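Local coordinates for 4-amino-4-deoxy-L-arabinose transferase or related glycosyltransferases of PMT family (Cupriavidus metallidurans, PDB 5EZM), which probably transfers 4-amino-4-deoxy-L-arabinose from a polyprenyl phosphate carrier to lipid A, as a zinc-containing membrane glycosyltransferase of the GT-C fold, at residues P323-F335 with Y348-A360. Residues are numbered along the deposited sequence; the frame is centred on the assembly and turned at random.
With DSL (mono-trans, octa-cis decaprenyl-phosphate), chain C.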
loop_
_atom_site.group_PDB
_atom_site.type_symbol
_atom_site.label_atom_id
_atom_site.label_comp_id
_atom_site.label_asym_id
_atom_site.label_seq_id
_atom_site.Cartn_x
_atom_site.Cartn_y
_atom_site.Cartn_z
ATOM N N PRO A 323 -5.553 22.062 16.363
ATOM C CA PRO A 323 -4.932 20.945 15.632
ATOM C C PRO A 323 -5.776 19.679 15.600
ATOM O O PRO A 323 -5.965 19.089 14.531
ATOM C CB PRO A 323 -3.620 20.720 16.396
ATOM C CG PRO A 323 -3.888 21.242 17.769
ATOM C CD PRO A 323 -4.812 22.409 17.587
ATOM N N ALA A 324 -6.276 19.246 16.761
ATOM C CA ALA A 324 -7.089 18.033 16.810
ATOM C C ALA A 324 -8.302 18.143 15.893
ATOM O O ALA A 324 -8.672 17.171 15.223
ATOM C CB ALA A 324 -7.525 17.750 18.247
ATOM N N LEU A 325 -8.930 19.321 15.846
ATOM C CA LEU A 325 -10.026 19.540 14.907
ATOM C C LEU A 325 -9.550 19.398 13.466
ATOM O O LEU A 325 -10.286 18.894 12.610
ATOM C CB LEU A 325 -10.646 20.918 15.139
ATOM C CG LEU A 325 -11.718 21.391 14.155
ATOM C CD1 LEU A 325 -12.937 20.488 14.194
ATOM C CD2 LEU A 325 -12.110 22.832 14.445
ATOM N N MET A 326 -8.318 19.827 13.180
ATOM C CA MET A 326 -7.787 19.681 11.828
ATOM C C MET A 326 -7.588 18.213 11.469
ATOM O O MET A 326 -7.886 17.797 10.342
ATOM C CB MET A 326 -6.473 20.448 11.689
ATOM C CG MET A 326 -5.825 20.316 10.321
ATOM S SD MET A 326 -6.755 21.171 9.034
ATOM C CE MET A 326 -6.478 22.882 9.489
ATOM N N ALA A 327 -7.083 17.413 12.411
ATOM C CA ALA A 327 -6.933 15.985 12.153
ATOM C C ALA A 327 -8.288 15.312 11.973
ATOM O O ALA A 327 -8.454 14.456 11.094
ATOM C CB ALA A 327 -6.151 15.325 13.288
ATOM N N GLY A 328 -9.270 15.691 12.792
ATOM C CA GLY A 328 -10.590 15.098 12.671
ATOM C C GLY A 328 -11.271 15.441 11.360
ATOM O O GLY A 328 -11.900 14.583 10.736
ATOM N N ILE A 329 -11.158 16.698 10.925
ATOM C CA ILE A 329 -11.710 17.077 9.628
ATOM C C ILE A 329 -10.943 16.395 8.503
ATOM O O ILE A 329 -11.516 16.070 7.457
ATOM C CB ILE A 329 -11.713 18.610 9.483
ATOM C CG1 ILE A 329 -12.678 19.229 10.496
ATOM C CG2 ILE A 329 -12.093 19.024 8.072
ATOM C CD1 ILE A 329 -12.744 20.738 10.443
ATOM N N TRP A 330 -9.645 16.159 8.698
ATOM C CA TRP A 330 -8.874 15.357 7.754
ATOM C C TRP A 330 -9.499 13.976 7.581
ATOM O O TRP A 330 -9.938 13.604 6.484
ATOM C CB TRP A 330 -7.428 15.258 8.248
ATOM C CG TRP A 330 -6.483 14.521 7.356
ATOM C CD1 TRP A 330 -6.282 13.172 7.306
ATOM C CD2 TRP A 330 -5.579 15.097 6.408
ATOM N NE1 TRP A 330 -5.318 12.872 6.374
ATOM C CE2 TRP A 330 -4.872 14.038 5.809
ATOM C CE3 TRP A 330 -5.307 16.405 5.999
ATOM C CZ2 TRP A 330 -3.912 14.248 4.824
ATOM C CZ3 TRP A 330 -4.353 16.608 5.023
ATOM C CH2 TRP A 330 -3.668 15.537 4.447
ATOM N N ALA A 331 -9.587 13.221 8.679
ATOM C CA ALA A 331 -10.092 11.852 8.613
ATOM C C ALA A 331 -11.528 11.806 8.100
ATOM O O ALA A 331 -11.854 11.018 7.203
ATOM C CB ALA A 331 -9.988 11.195 9.989
ATOM N N ILE A 332 -12.404 12.644 8.658
ATOM C CA ILE A 332 -13.819 12.586 8.301
ATOM C C ILE A 332 -14.026 13.026 6.856
ATOM O O ILE A 332 -14.734 12.366 6.085
ATOM C CB ILE A 332 -14.657 13.437 9.272
ATOM C CG1 ILE A 332 -14.557 12.884 10.695
ATOM C CG2 ILE A 332 -16.110 13.480 8.822
ATOM C CD1 ILE A 332 -15.144 13.804 11.751
ATOM N N ALA A 333 -13.413 14.145 6.468
ATOM C CA ALA A 333 -13.600 14.667 5.118
ATOM C C ALA A 333 -13.083 13.689 4.071
ATOM O O ALA A 333 -13.759 13.420 3.071
ATOM C CB ALA A 333 -12.908 16.021 4.977
ATOM N N ILE A 334 -11.883 13.142 4.278
ATOM C CA ILE A 334 -11.354 12.185 3.310
ATOM C C ILE A 334 -12.212 10.922 3.283
ATOM O O ILE A 334 -12.484 10.356 2.211
ATOM C CB ILE A 334 -9.879 11.879 3.624
ATOM C CG1 ILE A 334 -9.030 13.127 3.376
ATOM C CG2 ILE A 334 -9.376 10.726 2.781
ATOM C CD1 ILE A 334 -7.579 12.963 3.750
ATOM N N PHE A 335 -12.679 10.482 4.457
ATOM C CA PHE A 335 -13.531 9.300 4.529
ATOM C C PHE A 335 -14.805 9.486 3.716
ATOM O O PHE A 335 -15.166 8.623 2.908
ATOM C CB PHE A 335 -13.868 8.982 5.986
ATOM C CG PHE A 335 -14.745 7.772 6.156
ATOM C CD1 PHE A 335 -14.190 6.508 6.260
ATOM C CD2 PHE A 335 -16.123 7.899 6.219
ATOM C CE1 PHE A 335 -14.994 5.392 6.418
ATOM C CE2 PHE A 335 -16.931 6.788 6.374
ATOM C CZ PHE A 335 -16.369 5.534 6.473
ATOM N N TYR A 348 -7.592 3.424 -0.715
ATOM C CA TYR A 348 -8.002 4.824 -0.776
ATOM C C TYR A 348 -8.116 5.433 0.614
ATOM O O TYR A 348 -7.792 6.610 0.817
ATOM C CB TYR A 348 -9.342 4.964 -1.507
ATOM C CG TYR A 348 -9.297 4.700 -2.996
ATOM C CD1 TYR A 348 -8.103 4.406 -3.639
ATOM C CD2 TYR A 348 -10.456 4.753 -3.760
ATOM C CE1 TYR A 348 -8.064 4.162 -4.999
ATOM C CE2 TYR A 348 -10.427 4.513 -5.122
ATOM C CZ TYR A 348 -9.228 4.219 -5.736
ATOM O OH TYR A 348 -9.191 3.980 -7.092
ATOM N N ILE A 349 -8.567 4.641 1.593
ATOM C CA ILE A 349 -8.869 5.193 2.910
ATOM C C ILE A 349 -7.647 5.262 3.816
ATOM O O ILE A 349 -7.734 5.844 4.909
ATOM C CB ILE A 349 -10.002 4.385 3.577
ATOM C CG1 ILE A 349 -10.847 5.296 4.458
ATOM C CG2 ILE A 349 -9.449 3.235 4.396
ATOM C CD1 ILE A 349 -11.324 6.534 3.744
ATOM N N VAL A 350 -6.501 4.720 3.388
ATOM C CA VAL A 350 -5.323 4.690 4.265
ATOM C C VAL A 350 -4.883 6.074 4.727
ATOM O O VAL A 350 -4.523 6.217 5.905
ATOM C CB VAL A 350 -4.191 3.892 3.601
ATOM C CG1 VAL A 350 -2.956 3.906 4.475
ATOM C CG2 VAL A 350 -4.632 2.452 3.351
ATOM N N PRO A 351 -4.880 7.126 3.894
ATOM C CA PRO A 351 -4.411 8.441 4.376
ATOM C C PRO A 351 -5.130 8.986 5.610
ATOM O O PRO A 351 -4.633 9.956 6.200
ATOM C CB PRO A 351 -4.634 9.354 3.164
ATOM C CG PRO A 351 -4.453 8.465 2.016
ATOM C CD PRO A 351 -5.049 7.140 2.428
ATOM N N VAL A 352 -6.266 8.419 6.025
ATOM C CA VAL A 352 -6.911 8.923 7.234
ATOM C C VAL A 352 -6.259 8.384 8.500
ATOM O O VAL A 352 -6.440 8.969 9.576
ATOM C CB VAL A 352 -8.416 8.597 7.262
ATOM C CG1 VAL A 352 -9.056 8.907 5.923
ATOM C CG2 VAL A 352 -8.653 7.144 7.657
ATOM N N ILE A 353 -5.491 7.294 8.401
ATOM C CA ILE A 353 -4.961 6.645 9.602
ATOM C C ILE A 353 -4.013 7.549 10.386
ATOM O O ILE A 353 -4.161 7.636 11.616
ATOM C CB ILE A 353 -4.323 5.294 9.235
ATOM C CG1 ILE A 353 -5.360 4.380 8.579
ATOM C CG2 ILE A 353 -3.730 4.627 10.470
ATOM C CD1 ILE A 353 -6.538 4.050 9.470
ATOM N N PRO A 354 -3.031 8.228 9.768
ATOM C CA PRO A 354 -2.145 9.095 10.572
ATOM C C PRO A 354 -2.900 10.106 11.419
ATOM O O PRO A 354 -2.618 10.241 12.617
ATOM C CB PRO A 354 -1.270 9.773 9.510
ATOM C CG PRO A 354 -1.261 8.833 8.379
ATOM C CD PRO A 354 -2.625 8.218 8.349
ATOM N N ALA A 355 -3.866 10.812 10.825
ATOM C CA ALA A 355 -4.678 11.755 11.586
ATOM C C ALA A 355 -5.336 11.066 12.774
ATOM O O ALA A 355 -5.241 11.540 13.916
ATOM C CB ALA A 355 -5.730 12.394 10.678
ATOM N N LEU A 356 -5.995 9.929 12.524
ATOM C CA LEU A 356 -6.548 9.128 13.610
ATOM C C LEU A 356 -5.493 8.855 14.672
ATOM O O LEU A 356 -5.749 9.011 15.874
ATOM C CB LEU A 356 -7.114 7.817 13.066
ATOM C CG LEU A 356 -8.322 7.939 12.140
ATOM C CD1 LEU A 356 -8.752 6.565 11.654
ATOM C CD2 LEU A 356 -9.469 8.653 12.841
ATOM N N GLY A 357 -4.286 8.474 14.237
ATOM C CA GLY A 357 -3.193 8.285 15.178
ATOM C C GLY A 357 -3.029 9.463 16.113
ATOM O O GLY A 357 -3.045 9.309 17.340
ATOM N N ILE A 358 -2.921 10.670 15.544
ATOM C CA ILE A 358 -2.826 11.876 16.364
ATOM C C ILE A 358 -3.960 11.906 17.375
ATOM O O ILE A 358 -3.735 12.043 18.584
ATOM C CB ILE A 358 -2.833 13.133 15.476
ATOM C CG1 ILE A 358 -1.655 13.107 14.502
ATOM C CG2 ILE A 358 -2.804 14.395 16.334
ATOM C CD1 ILE A 358 -1.582 14.334 13.619
ATOM N N LEU A 359 -5.196 11.735 16.898
ATOM C CA LEU A 359 -6.336 11.729 17.805
ATOM C C LEU A 359 -6.165 10.660 18.875
ATOM O O LEU A 359 -6.310 10.936 20.073
ATOM C CB LEU A 359 -7.634 11.519 17.025
ATOM C CG LEU A 359 -8.029 12.670 16.096
ATOM C CD1 LEU A 359 -9.417 12.447 15.505
ATOM C CD2 LEU A 359 -7.965 13.994 16.841
ATOM N N ALA A 360 -5.804 9.442 18.462
ATOM C CA ALA A 360 -5.554 8.387 19.434
ATOM C C ALA A 360 -4.543 8.853 20.472
ATOM O O ALA A 360 -4.767 8.722 21.683
ATOM C CB ALA A 360 -5.069 7.123 18.725
HETATM C C21 DSL C . -5.426 20.149 5.932
HETATM C C22 DSL C . -4.107 20.531 5.283
HETATM C C23 DSL C . -2.843 19.746 5.612
HETATM C C24 DSL C . -4.061 21.560 4.422
HETATM C C25 DSL C . -2.721 21.957 3.752
HETATM C C26 DSL C . -2.989 22.200 2.241
HETATM C C27 DSL C . -2.531 23.646 1.848
HETATM C C28 DSL C . -1.431 24.356 2.673
HETATM C C29 DSL C . -3.094 24.266 0.792
HETATM C C30 DSL C . -4.194 23.550 -0.034
HETATM C C31 DSL C . -5.149 24.606 -0.685
HETATM C C32 DSL C . -5.272 24.338 -2.227
HETATM C C33 DSL C . -4.172 24.828 -3.188
HETATM C C34 DSL C . -6.354 23.685 -2.716
#
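Two consecutive membrane helices of the GT-C fold, 323-339 and 352-365, pack here through small residues, running roughly antiparallel with their local axes crossing at -146° and 8.3 Å apart at closest approach. Alanines permit this closeness: A327 CB meets A355 CB at 3.9 Å, and A331 CB lies against V352 and L356 CD2. L359 reaches over the opposing helix with both methyls, CD2 to A324 and A327, CD1 to the bare CA of G328. Toward the other end, V352 CG1 touches I334 CG2 at 3.6 Å, the two side chains lying alongside and pointing opposite ways, while I349 CD1 sits against F335 CA and F335 CD1. The polar link is W330 NE1 to P351 O, 3.0 Å and nearly straight at 163°; the oxygen lies in the indole plane, whereas NE1 stands above the carbonyl plane. With CG anti to the backbone N (chi1 -177°), the indole reaches across to the second helix, its CD1 3.5 Å from A355 CB and I334 CD1 on one face. The six-membered ring also meets the lipid: C21 of the decaprenyl phosphate lies in its plane at the edge and touches M326 SD too, and CZ3 is 3.5 Å from C23. A leucine in place of W330 would probably leave P351 O without this donor and the prenyl chain without its aromatic neighbour. The bond thus ties the type I turn I349-V352 to a wall of the polyprenyl pocket. Around the pair, helix 209-224 flanks M326, I329 and I334, helix 112-133 meets A324 and P354, helix 149-155 backs I349 and I353, and helix 288-295 adjoins F335.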